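Local coordinates for angiotensin-converting enzyme (Anopheles gambiae, PDB 6S1Y), which is a zinc metallopeptidase of the angiotensin-converting enzyme family that probably trims peptides from their C-terminal end, here holding a gamma-glutamyl dipeptide in its active-site cleft, at residues Glu169-Tyr174 with Tyr486-Asp491; Asp439-Gly444 with Phe480-Lys485. All blocks are in the same frame, centred on the assembly; numbering follows the deposited sequence.

Interaction 1 (Glu169-Tyr174 with Tyr486-Asp491); sequences ESFQKY and YHVSAD. With KSN ((2~{S})-2-[[(4~{S})-4-azanyl-5-oxidanyl-5-oxidanylidene-pentanoyl]amino]pentanedioic acid), chain H.
A Schellman motif ends the short helix 486-489 behind the substrate cleft of this zinc peptidase, and its C-prime residue, Asp491, takes the phenol of Tyr174 from helix 168-184. Val492 N reaches back to His487 O and Asp491 N to Val488 O, with Asp491 at positive phi. Tyr174 OH donates to Asp491 OD1 at 2.5 Å, a short bond that reaches the oxygen from above the carboxylate plane, 51° out of it. Ring and carboxylate are turned 59° against each other, and OD1 lies at the ring edge, near its plane; the carboxylate carbon comes close as well, CG of Asp491 lying 3.3 Å from CE1 of Tyr174 but out of the ring plane. The other oxygen, Asp491 OD2, is hydrogen-bonded to Tyr95, so two phenols fix the rotation of the carboxylate.

A water ties the same phenol to the helix end. It donates to Tyr174 OH (3.0 Å) and to Val488 O (2.8 Å), so the phenol oxygen gives one bond and accepts another. Beside this polar link, Phe171 lies one helical turn before Tyr174. Its CG stands anti to the backbone N (chi1 -179°), which carries the ring across to Val488, where CE1 meets CG1 at 4.0 Å. Met113 of helix 100-119 packs against both Phe171 and Tyr174.

The other side of the short helix serves the ligand pocket. Tyr486, with Ala490 CB over one face of its ring, keeps its hydroxyl bonded to Glu114, while His487 approaches the bound dipeptide: its CE1 lies 3.5 Å from the ligand carboxylate oxygen O19, and ligand C04 sits in the plane of the imidazole at its edge.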
ATOM      1  N   GLU A 169     -19.662  10.827  11.130  1.00 45.99           N
ATOM      2  CA  GLU A 169     -20.303  11.939  10.431  1.00 50.53           C
ATOM      3  C   GLU A 169     -19.371  12.594   9.419  1.00 47.46           C
ATOM      4  O   GLU A 169     -19.799  12.932   8.311  1.00 46.00           O
ATOM      5  CB  GLU A 169     -20.809  12.960  11.450  1.00 55.90           C
ATOM      6  CG  GLU A 169     -21.528  12.299  12.635  1.00 64.48           C
ATOM      7  CD  GLU A 169     -22.459  13.247  13.366  1.00 79.15           C
ATOM      8  OE1 GLU A 169     -23.547  12.797  13.786  1.00 84.20           O
ATOM      9  OE2 GLU A 169     -22.105  14.442  13.509  1.00 81.66           O
ATOM     10  N   SER A 170     -18.098  12.792   9.770  1.00 44.94           N
ATOM     11  CA  SER A 170     -17.162  13.287   8.768  1.00 45.49           C
ATOM     12  C   SER A 170     -17.074  12.329   7.590  1.00 45.63           C
ATOM     13  O   SER A 170     -17.040  12.757   6.433  1.00 47.09           O
ATOM     14  CB  SER A 170     -15.771  13.498   9.371  1.00 46.40           C
ATOM     15  OG  SER A 170     -15.839  14.343  10.515  1.00 49.62           O
ATOM     16  N   PHE A 171     -17.027  11.022   7.864  1.00 45.65           N
ATOM     17  CA  PHE A 171     -17.039  10.052   6.775  1.00 45.75           C
ATOM     18  C   PHE A 171     -18.280  10.202   5.908  1.00 44.36           C
ATOM     19  O   PHE A 171     -18.191  10.167   4.675  1.00 43.53           O
ATOM     20  CB  PHE A 171     -16.956   8.628   7.323  1.00 42.55           C
ATOM     21  CG  PHE A 171     -16.947   7.567   6.260  1.00 39.34           C
ATOM     22  CD1 PHE A 171     -15.759   7.143   5.697  1.00 42.42           C
ATOM     23  CD2 PHE A 171     -18.128   6.993   5.827  1.00 41.54           C
ATOM     24  CE1 PHE A 171     -15.747   6.142   4.707  1.00 41.12           C
ATOM     25  CE2 PHE A 171     -18.131   6.021   4.854  1.00 42.00           C
ATOM     26  CZ  PHE A 171     -16.936   5.581   4.297  1.00 39.59           C
ATOM     27  N   GLN A 172     -19.452  10.355   6.523  1.00 47.00           N
ATOM     28  CA  GLN A 172     -20.677  10.440   5.726  1.00 45.72           C
ATOM     29  C   GLN A 172     -20.648  11.669   4.829  1.00 48.00           C
ATOM     30  O   GLN A 172     -21.072  11.616   3.667  1.00 47.40           O
ATOM     31  CB  GLN A 172     -21.897  10.466   6.637  1.00 47.80           C
ATOM     32  CG  GLN A 172     -23.221  10.455   5.886  1.00 49.95           C
ATOM     33  CD  GLN A 172     -23.362   9.232   5.017  1.00 51.26           C
ATOM     34  OE1 GLN A 172     -23.044   8.110   5.438  1.00 52.73           O
ATOM     35  NE2 GLN A 172     -23.822   9.431   3.794  1.00 51.48           N
ATOM     36  N   LYS A 173     -20.136  12.789   5.353  1.00 48.51           N
ATOM     37  CA  LYS A 173     -19.997  13.998   4.552  1.00 47.82           C
ATOM     38  C   LYS A 173     -19.004  13.789   3.421  1.00 47.68           C
ATOM     39  O   LYS A 173     -19.234  14.225   2.288  1.00 50.16           O
ATOM     40  CB  LYS A 173     -19.552  15.154   5.449  1.00 49.21           C
ATOM     41  CG  LYS A 173     -19.195  16.429   4.685  1.00 52.85           C
ATOM     42  CD  LYS A 173     -20.397  17.006   3.943  1.00 55.97           C
ATOM     43  CE  LYS A 173     -21.445  17.549   4.910  1.00 57.03           C
ATOM     44  NZ  LYS A 173     -22.663  18.010   4.183  1.00 63.23           N
ATOM     45  N   TYR A 174     -17.892  13.118   3.706  1.00 46.02           N
ATOM     46  CA  TYR A 174     -16.913  12.834   2.668  1.00 46.14           C
ATOM     47  C   TYR A 174     -17.517  12.004   1.556  1.00 46.41           C
ATOM     48  O   TYR A 174     -17.250  12.240   0.370  1.00 46.28           O
ATOM     49  CB  TYR A 174     -15.725  12.109   3.296  1.00 45.74           C
ATOM     50  CG  TYR A 174     -14.991  11.113   2.430  1.00 44.85           C
ATOM     51  CD1 TYR A 174     -14.253  11.516   1.319  1.00 43.56           C
ATOM     52  CD2 TYR A 174     -14.979   9.771   2.768  1.00 44.62           C
ATOM     53  CE1 TYR A 174     -13.554  10.596   0.556  1.00 43.36           C
ATOM     54  CE2 TYR A 174     -14.274   8.845   2.018  1.00 43.29           C
ATOM     55  CZ  TYR A 174     -13.555   9.254   0.920  1.00 44.67           C
ATOM     56  OH  TYR A 174     -12.854   8.300   0.195  1.00 43.63           O
ATOM     57  N   TYR A 486      -5.791   3.540   8.045  1.00 40.43           N
ATOM     58  CA  TYR A 486      -5.304   4.852   7.639  1.00 41.85           C
ATOM     59  C   TYR A 486      -5.940   5.296   6.332  1.00 40.74           C
ATOM     60  O   TYR A 486      -6.503   6.387   6.244  1.00 39.58           O
ATOM     61  CB  TYR A 486      -3.756   4.861   7.492  1.00 43.16           C
ATOM     62  CG  TYR A 486      -3.251   6.190   6.923  1.00 42.04           C
ATOM     63  CD1 TYR A 486      -3.220   7.337   7.701  1.00 42.05           C
ATOM     64  CD2 TYR A 486      -2.869   6.301   5.594  1.00 44.54           C
ATOM     65  CE1 TYR A 486      -2.790   8.558   7.184  1.00 45.47           C
ATOM     66  CE2 TYR A 486      -2.434   7.537   5.065  1.00 46.91           C
ATOM     67  CZ  TYR A 486      -2.398   8.651   5.876  1.00 45.66           C
ATOM     68  OH  TYR A 486      -1.981   9.876   5.393  1.00 49.28           O
ATOM     69  N   HIS A 487      -5.848   4.450   5.299  1.00 42.52           N
ATOM     70  CA  HIS A 487      -6.234   4.872   3.951  1.00 43.29           C
ATOM     71  C   HIS A 487      -7.717   5.199   3.837  1.00 42.60           C
ATOM     72  O   HIS A 487      -8.118   5.900   2.896  1.00 42.00           O
ATOM     73  CB  HIS A 487      -5.869   3.789   2.939  1.00 42.84           C
ATOM     74  CG  HIS A 487      -4.417   3.447   2.941  1.00 41.58           C
ATOM     75  ND1 HIS A 487      -3.784   2.947   4.050  1.00 42.27           N
ATOM     76  CD2 HIS A 487      -3.467   3.580   1.988  1.00 43.04           C
ATOM     77  CE1 HIS A 487      -2.507   2.765   3.776  1.00 45.52           C
ATOM     78  NE2 HIS A 487      -2.288   3.145   2.530  1.00 44.64           N
ATOM     79  N   VAL A 488      -8.538   4.707   4.759  1.00 41.16           N
ATOM     80  CA  VAL A 488      -9.944   5.069   4.754  1.00 39.77           C
ATOM     81  C   VAL A 488     -10.130   6.468   5.331  1.00 42.16           C
ATOM     82  O   VAL A 488     -10.776   7.323   4.721  1.00 42.81           O
ATOM     83  CB  VAL A 488     -10.761   4.017   5.522  1.00 41.76           C
ATOM     84  CG1 VAL A 488     -12.216   4.440   5.628  1.00 42.12           C
ATOM     85  CG2 VAL A 488     -10.698   2.648   4.840  1.00 40.19           C
ATOM     86  N   SER A 489      -9.534   6.726   6.503  1.00 41.79           N
ATOM     87  CA  SER A 489      -9.580   8.052   7.103  1.00 43.28           C
ATOM     88  C   SER A 489      -8.926   9.117   6.227  1.00 44.19           C
ATOM     89  O   SER A 489      -9.299  10.293   6.325  1.00 45.06           O
ATOM     90  CB  SER A 489      -8.873   8.054   8.461  1.00 41.36           C
ATOM     91  OG  SER A 489      -9.695   7.603   9.511  1.00 41.75           O
ATOM     92  N   ALA A 490      -7.935   8.749   5.407  1.00 41.78           N
ATOM     93  CA  ALA A 490      -7.215   9.710   4.571  1.00 44.77           C
ATOM     94  C   ALA A 490      -7.656   9.698   3.114  1.00 43.52           C
ATOM     95  O   ALA A 490      -7.023  10.360   2.284  1.00 44.42           O
ATOM     96  CB  ALA A 490      -5.699   9.463   4.623  1.00 43.22           C
ATOM     97  N   ASP A 491      -8.689   8.938   2.767  1.00 42.31           N
ATOM     98  CA  ASP A 491      -9.214   8.930   1.403  1.00 43.25           C
ATOM     99  C   ASP A 491      -8.113   8.633   0.388  1.00 45.27           C
ATOM    100  O   ASP A 491      -7.944   9.340  -0.606  1.00 45.39           O
ATOM    101  CB  ASP A 491      -9.902  10.261   1.082  1.00 44.66           C
ATOM    102  CG  ASP A 491     -10.378  10.343  -0.357  1.00 46.29           C
ATOM    103  OD1 ASP A 491     -10.835   9.304  -0.887  1.00 47.16           O
ATOM    104  OD2 ASP A 491     -10.293  11.438  -0.959  1.00 47.90           O
TER
HETATM  105  C10 KSN H 710      -0.043   8.197   1.023  0.62 54.97           C
HETATM  106  C13 KSN H 710       2.402   4.263   0.629  0.62 46.66           C
HETATM  107  C17 KSN H 710      -0.276  -0.428   4.319  0.62 46.93           C
HETATM  108  C02 KSN H 710       0.791  -0.625   3.234  0.62 47.60           C
HETATM  109  C03 KSN H 710       1.240   0.646   2.499  0.62 46.92           C
HETATM  110  C04 KSN H 710       0.991   1.973   3.196  0.62 46.80           C
HETATM  111  C05 KSN H 710       2.259   2.815   3.494  0.62 48.20           C
HETATM  112  C07 KSN H 710       1.611   4.724   1.878  0.62 48.54           C
HETATM  113  C08 KSN H 710       1.396   6.230   1.943  0.62 49.29           C
HETATM  114  C09 KSN H 710       0.461   6.753   0.836  0.62 50.71           C
HETATM  115  N01 KSN H 710       0.318  -1.576   2.222  0.62 47.77           N
HETATM  116  N06 KSN H 710       2.492   4.138   2.898  0.62 47.43           N
HETATM  117  O11 KSN H 710       0.008   8.735   2.172  0.62 55.14           O
HETATM  118  O12 KSN H 710      -0.527   8.861   0.042  0.62 56.73           O
HETATM  119  O14 KSN H 710       3.662   4.278   0.682  0.62 46.20           O
HETATM  120  O15 KSN H 710       1.835   3.845  -0.399  0.62 46.88           O
HETATM  121  O16 KSN H 710       3.050   2.409   4.293  0.62 47.41           O
HETATM  122  O18 KSN H 710       0.116  -0.136   5.481  0.62 47.97           O
HETATM  123  O19 KSN H 710      -1.516  -0.546   4.129  0.62 44.86           O
HETATM  124  O   HOH W   1     -12.087   6.409   2.393  1.00 42.42           O

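Interaction 2 (Asp439-Gly444 with Phe480-Lys485); sequences DKYRWG and FDPPAK. With KSN ((2~{S})-2-[[(4~{S})-4-azanyl-5-oxidanyl-5-oxidanylidene-pentanoyl]amino]pentanedioic acid), chain H.
Buried apolar packing of a tyrosine against a proline joins helix 431-447 to the 3-10 turn 482-484, just before the lysine that holds the ligand carboxylate. Tyr441 extends from the helix with CG anti to its own nitrogen (chi1 175°), and the end of its ring meets the CG corner of Pro482. That carbon is 3.8 Å from Tyr441 CE2 and 3.7 Å from Tyr441 OH, and the two side chains cross at about a right angle. Phe480 adds a lighter touch, its CE1 standing 4.0 Å from Tyr441 OH, which lies at the edge of the phenyl ring. Nothing polar links the two segments; the phenol finds its hydrogen bond at Tyr455 O instead.

One turn of the same helix also carries a salt bridge. Arg442 grips a single oxygen, Asp439 OD1, side-on, through NH2 at 2.9 Å and NE at 3.2 Å, both bonds bent. Asp439 OD2 accepts from the backbone nitrogens of Tyr494 and Leu495, tying this buried pair to the chain that follows helix 486-489.

Beyond the 3-10 turn, Lys485 occupies the N-cap position of helix 486-489. Its chain bends at chi2 (65°) and then runs extended into the pocket, where NZ, also bonded to Gln255, donates to the ligand carboxylate oxygen O19 at 2.9 Å.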
ATOM      1  N   ASP A 439     -11.438  -1.816  -1.146  1.00 41.66           N
ATOM      2  CA  ASP A 439     -12.099  -1.034  -2.179  1.00 43.35           C
ATOM      3  C   ASP A 439     -13.394  -1.666  -2.650  1.00 43.18           C
ATOM      4  O   ASP A 439     -14.322  -0.937  -3.017  1.00 43.33           O
ATOM      5  CB  ASP A 439     -11.134  -0.762  -3.333  1.00 43.76           C
ATOM      6  CG  ASP A 439     -10.230   0.466  -3.035  1.00 43.92           C
ATOM      7  OD1 ASP A 439     -10.348   1.009  -1.916  1.00 41.98           O
ATOM      8  OD2 ASP A 439      -9.437   0.902  -3.903  1.00 45.30           O
ATOM      9  N   LYS A 440     -13.533  -2.988  -2.602  1.00 41.66           N
ATOM     10  CA  LYS A 440     -14.854  -3.544  -2.881  1.00 43.31           C
ATOM     11  C   LYS A 440     -15.860  -2.952  -1.910  1.00 42.08           C
ATOM     12  O   LYS A 440     -16.949  -2.542  -2.308  1.00 43.81           O
ATOM     13  CB  LYS A 440     -14.832  -5.070  -2.804  1.00 44.85           C
ATOM     14  CG  LYS A 440     -16.089  -5.760  -3.299  1.00 44.29           C
ATOM     15  CD  LYS A 440     -16.084  -7.255  -2.917  1.00 50.50           C
ATOM     16  CE  LYS A 440     -17.325  -8.027  -3.443  1.00 52.04           C
ATOM     17  NZ  LYS A 440     -17.234  -8.294  -4.897  1.00 53.48           N
ATOM     18  N   TYR A 441     -15.481  -2.827  -0.638  1.00 40.98           N
ATOM     19  CA  TYR A 441     -16.356  -2.179   0.329  1.00 41.83           C
ATOM     20  C   TYR A 441     -16.590  -0.720  -0.036  1.00 42.71           C
ATOM     21  O   TYR A 441     -17.736  -0.246  -0.046  1.00 42.69           O
ATOM     22  CB  TYR A 441     -15.773  -2.281   1.733  1.00 40.23           C
ATOM     23  CG  TYR A 441     -16.571  -1.540   2.766  1.00 39.91           C
ATOM     24  CD1 TYR A 441     -17.728  -2.080   3.284  1.00 41.26           C
ATOM     25  CD2 TYR A 441     -16.172  -0.291   3.226  1.00 38.63           C
ATOM     26  CE1 TYR A 441     -18.467  -1.408   4.228  1.00 41.01           C
ATOM     27  CE2 TYR A 441     -16.906   0.383   4.181  1.00 39.40           C
ATOM     28  CZ  TYR A 441     -18.050  -0.183   4.679  1.00 39.47           C
ATOM     29  OH  TYR A 441     -18.776   0.484   5.636  1.00 40.46           O
ATOM     30  N   ARG A 442     -15.518   0.024  -0.325  1.00 41.89           N
ATOM     31  CA  ARG A 442     -15.705   1.452  -0.567  1.00 42.60           C
ATOM     32  C   ARG A 442     -16.442   1.696  -1.876  1.00 42.35           C
ATOM     33  O   ARG A 442     -17.272   2.606  -1.959  1.00 44.42           O
ATOM     34  CB  ARG A 442     -14.359   2.181  -0.523  1.00 43.03           C
ATOM     35  CG  ARG A 442     -13.850   2.310   0.908  1.00 42.06           C
ATOM     36  CD  ARG A 442     -12.662   3.281   1.075  1.00 43.05           C
ATOM     37  NE  ARG A 442     -11.413   2.809   0.478  1.00 42.30           N
ATOM     38  CZ  ARG A 442     -10.248   3.462   0.533  1.00 44.10           C
ATOM     39  NH1 ARG A 442     -10.122   4.645   1.147  1.00 41.76           N
ATOM     40  NH2 ARG A 442      -9.193   2.925  -0.040  1.00 44.26           N
ATOM     41  N   TRP A 443     -16.188   0.884  -2.908  1.00 42.76           N
ATOM     42  CA  TRP A 443     -16.995   0.998  -4.121  1.00 43.92           C
ATOM     43  C   TRP A 443     -18.477   0.838  -3.796  1.00 44.78           C
ATOM     44  O   TRP A 443     -19.327   1.533  -4.367  1.00 45.80           O
ATOM     45  CB  TRP A 443     -16.605  -0.053  -5.154  1.00 42.83           C
ATOM     46  CG  TRP A 443     -15.230   0.038  -5.635  1.00 43.40           C
ATOM     47  CD1 TRP A 443     -14.414   1.125  -5.581  1.00 44.48           C
ATOM     48  CD2 TRP A 443     -14.467  -1.010  -6.241  1.00 45.07           C
ATOM     49  NE1 TRP A 443     -13.185   0.820  -6.125  1.00 44.67           N
ATOM     50  CE2 TRP A 443     -13.188  -0.481  -6.533  1.00 43.57           C
ATOM     51  CE3 TRP A 443     -14.740  -2.348  -6.575  1.00 45.34           C
ATOM     52  CZ2 TRP A 443     -12.185  -1.238  -7.132  1.00 45.42           C
ATOM     53  CZ3 TRP A 443     -13.730  -3.108  -7.166  1.00 44.79           C
ATOM     54  CH2 TRP A 443     -12.474  -2.554  -7.438  1.00 46.14           C
ATOM     55  N   GLY A 444     -18.799  -0.088  -2.886  1.00 42.76           N
ATOM     56  CA  GLY A 444     -20.182  -0.330  -2.545  1.00 44.75           C
ATOM     57  C   GLY A 444     -20.823   0.842  -1.837  1.00 45.86           C
ATOM     58  O   GLY A 444     -21.992   1.157  -2.082  1.00 46.71           O
ATOM     59  N   PHE A 480     -18.310   1.858  14.092  1.00 41.52           N
ATOM     60  CA  PHE A 480     -18.114   2.117  12.661  1.00 41.84           C
ATOM     61  C   PHE A 480     -16.609   2.005  12.368  1.00 40.57           C
ATOM     62  O   PHE A 480     -15.857   2.973  12.490  1.00 41.64           O
ATOM     63  CB  PHE A 480     -18.670   3.469  12.250  1.00 41.82           C
ATOM     64  CG  PHE A 480     -18.368   3.821  10.821  1.00 40.84           C
ATOM     65  CD1 PHE A 480     -18.754   2.991   9.806  1.00 39.93           C
ATOM     66  CD2 PHE A 480     -17.685   4.963  10.507  1.00 39.51           C
ATOM     67  CE1 PHE A 480     -18.466   3.294   8.497  1.00 41.71           C
ATOM     68  CE2 PHE A 480     -17.403   5.278   9.196  1.00 41.64           C
ATOM     69  CZ  PHE A 480     -17.793   4.441   8.188  1.00 40.27           C
ATOM     70  N   ASP A 481     -16.199   0.824  11.952  1.00 38.58           N
ATOM     71  CA  ASP A 481     -14.809   0.417  12.056  1.00 39.68           C
ATOM     72  C   ASP A 481     -13.907   0.681  10.850  1.00 38.84           C
ATOM     73  O   ASP A 481     -12.684   0.724  11.016  1.00 37.85           O
ATOM     74  CB  ASP A 481     -14.792  -1.078  12.413  1.00 38.63           C
ATOM     75  CG  ASP A 481     -15.287  -1.335  13.827  1.00 40.57           C
ATOM     76  OD1 ASP A 481     -14.895  -0.528  14.706  1.00 39.41           O
ATOM     77  OD2 ASP A 481     -16.053  -2.322  14.060  1.00 38.50           O
ATOM     78  N   PRO A 482     -14.439   0.898   9.653  1.00 40.00           N
ATOM     79  CA  PRO A 482     -13.564   1.118   8.468  1.00 39.97           C
ATOM     80  C   PRO A 482     -12.547   2.232   8.649  1.00 38.80           C
ATOM     81  O   PRO A 482     -11.405   2.102   8.177  1.00 38.82           O
ATOM     82  CB  PRO A 482     -14.570   1.456   7.356  1.00 37.90           C
ATOM     83  CG  PRO A 482     -15.765   0.626   7.762  1.00 38.99           C
ATOM     84  CD  PRO A 482     -15.855   0.760   9.252  1.00 38.47           C
ATOM     85  N   PRO A 483     -12.896   3.350   9.290  1.00 39.12           N
ATOM     86  CA  PRO A 483     -11.919   4.459   9.382  1.00 40.02           C
ATOM     87  C   PRO A 483     -10.725   4.163  10.288  1.00 39.41           C
ATOM     88  O   PRO A 483      -9.771   4.946  10.293  1.00 38.05           O
ATOM     89  CB  PRO A 483     -12.750   5.635   9.932  1.00 38.89           C
ATOM     90  CG  PRO A 483     -14.175   5.254   9.642  1.00 42.10           C
ATOM     91  CD  PRO A 483     -14.220   3.749   9.790  1.00 40.12           C
ATOM     92  N   ALA A 484     -10.764   3.071  11.058  1.00 39.74           N
ATOM     93  CA  ALA A 484      -9.628   2.622  11.846  1.00 39.02           C
ATOM     94  C   ALA A 484      -8.434   2.223  10.989  1.00 37.67           C
ATOM     95  O   ALA A 484      -7.388   1.862  11.526  1.00 39.97           O
ATOM     96  CB  ALA A 484     -10.035   1.438  12.724  1.00 38.23           C
ATOM     97  N   LYS A 485      -8.584   2.256   9.671  1.00 37.70           N
ATOM     98  CA  LYS A 485      -7.503   1.950   8.733  1.00 39.29           C
ATOM     99  C   LYS A 485      -7.102   3.251   8.052  1.00 40.33           C
ATOM    100  O   LYS A 485      -7.976   3.981   7.557  1.00 40.34           O
ATOM    101  CB  LYS A 485      -7.956   0.902   7.717  1.00 39.42           C
ATOM    102  CG  LYS A 485      -7.000   0.623   6.595  1.00 39.98           C
ATOM    103  CD  LYS A 485      -5.705   0.014   7.087  1.00 40.97           C
ATOM    104  CE  LYS A 485      -4.675  -0.071   5.956  1.00 41.62           C
ATOM    105  NZ  LYS A 485      -3.262  -0.276   6.469  1.00 44.40           N
TER
HETATM  106  C10 KSN H 710      -0.043   8.197   1.023  0.62 54.97           C
HETATM  107  C13 KSN H 710       2.402   4.263   0.629  0.62 46.66           C
HETATM  108  C17 KSN H 710      -0.276  -0.428   4.319  0.62 46.93           C
HETATM  109  C02 KSN H 710       0.791  -0.625   3.234  0.62 47.60           C
HETATM  110  C03 KSN H 710       1.240   0.646   2.499  0.62 46.92           C
HETATM  111  C04 KSN H 710       0.991   1.973   3.196  0.62 46.80           C
HETATM  112  C05 KSN H 710       2.259   2.815   3.494  0.62 48.20           C
HETATM  113  C07 KSN H 710       1.611   4.724   1.878  0.62 48.54           C
HETATM  114  C08 KSN H 710       1.396   6.230   1.943  0.62 49.29           C
HETATM  115  C09 KSN H 710       0.461   6.753   0.836  0.62 50.71           C
HETATM  116  N01 KSN H 710       0.318  -1.576   2.222  0.62 47.77           N
HETATM  117  N06 KSN H 710       2.492   4.138   2.898  0.62 47.43           N
HETATM  118  O11 KSN H 710       0.008   8.735   2.172  0.62 55.14           O
HETATM  119  O12 KSN H 710      -0.527   8.861   0.042  0.62 56.73           O
HETATM  120  O14 KSN H 710       3.662   4.278   0.682  0.62 46.20           O
HETATM  121  O15 KSN H 710       1.835   3.845  -0.399  0.62 46.88           O
HETATM  122  O16 KSN H 710       3.050   2.409   4.293  0.62 47.41           O
HETATM  123  O18 KSN H 710       0.116  -0.136   5.481  0.62 47.97           O
HETATM  124  O19 KSN H 710      -1.516  -0.546   4.129  0.62 44.86           O

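In the fold
Both contacts are buried, and they place successive parts of one piece of chain, 480-491, against different helices: interaction 2 sets its 3-10 turn on helix 431-447, interaction 1 the end of helix 486-489 on helix 168-184. Their centres are 9 Å apart. Interaction 1 combines a direct hydrogen bond and a water with one apolar touch, whereas interaction 2 is apolar between its segments, its charged groups pairing within the helix or with partners elsewhere. They meet where Phe171 packs edge-to-face on Phe480 and where Ser489 OG is hydrogen-bonded to Pro483 O. Between them the piece of chain delivers Lys485, Tyr486 and His487 to the ligand pocket.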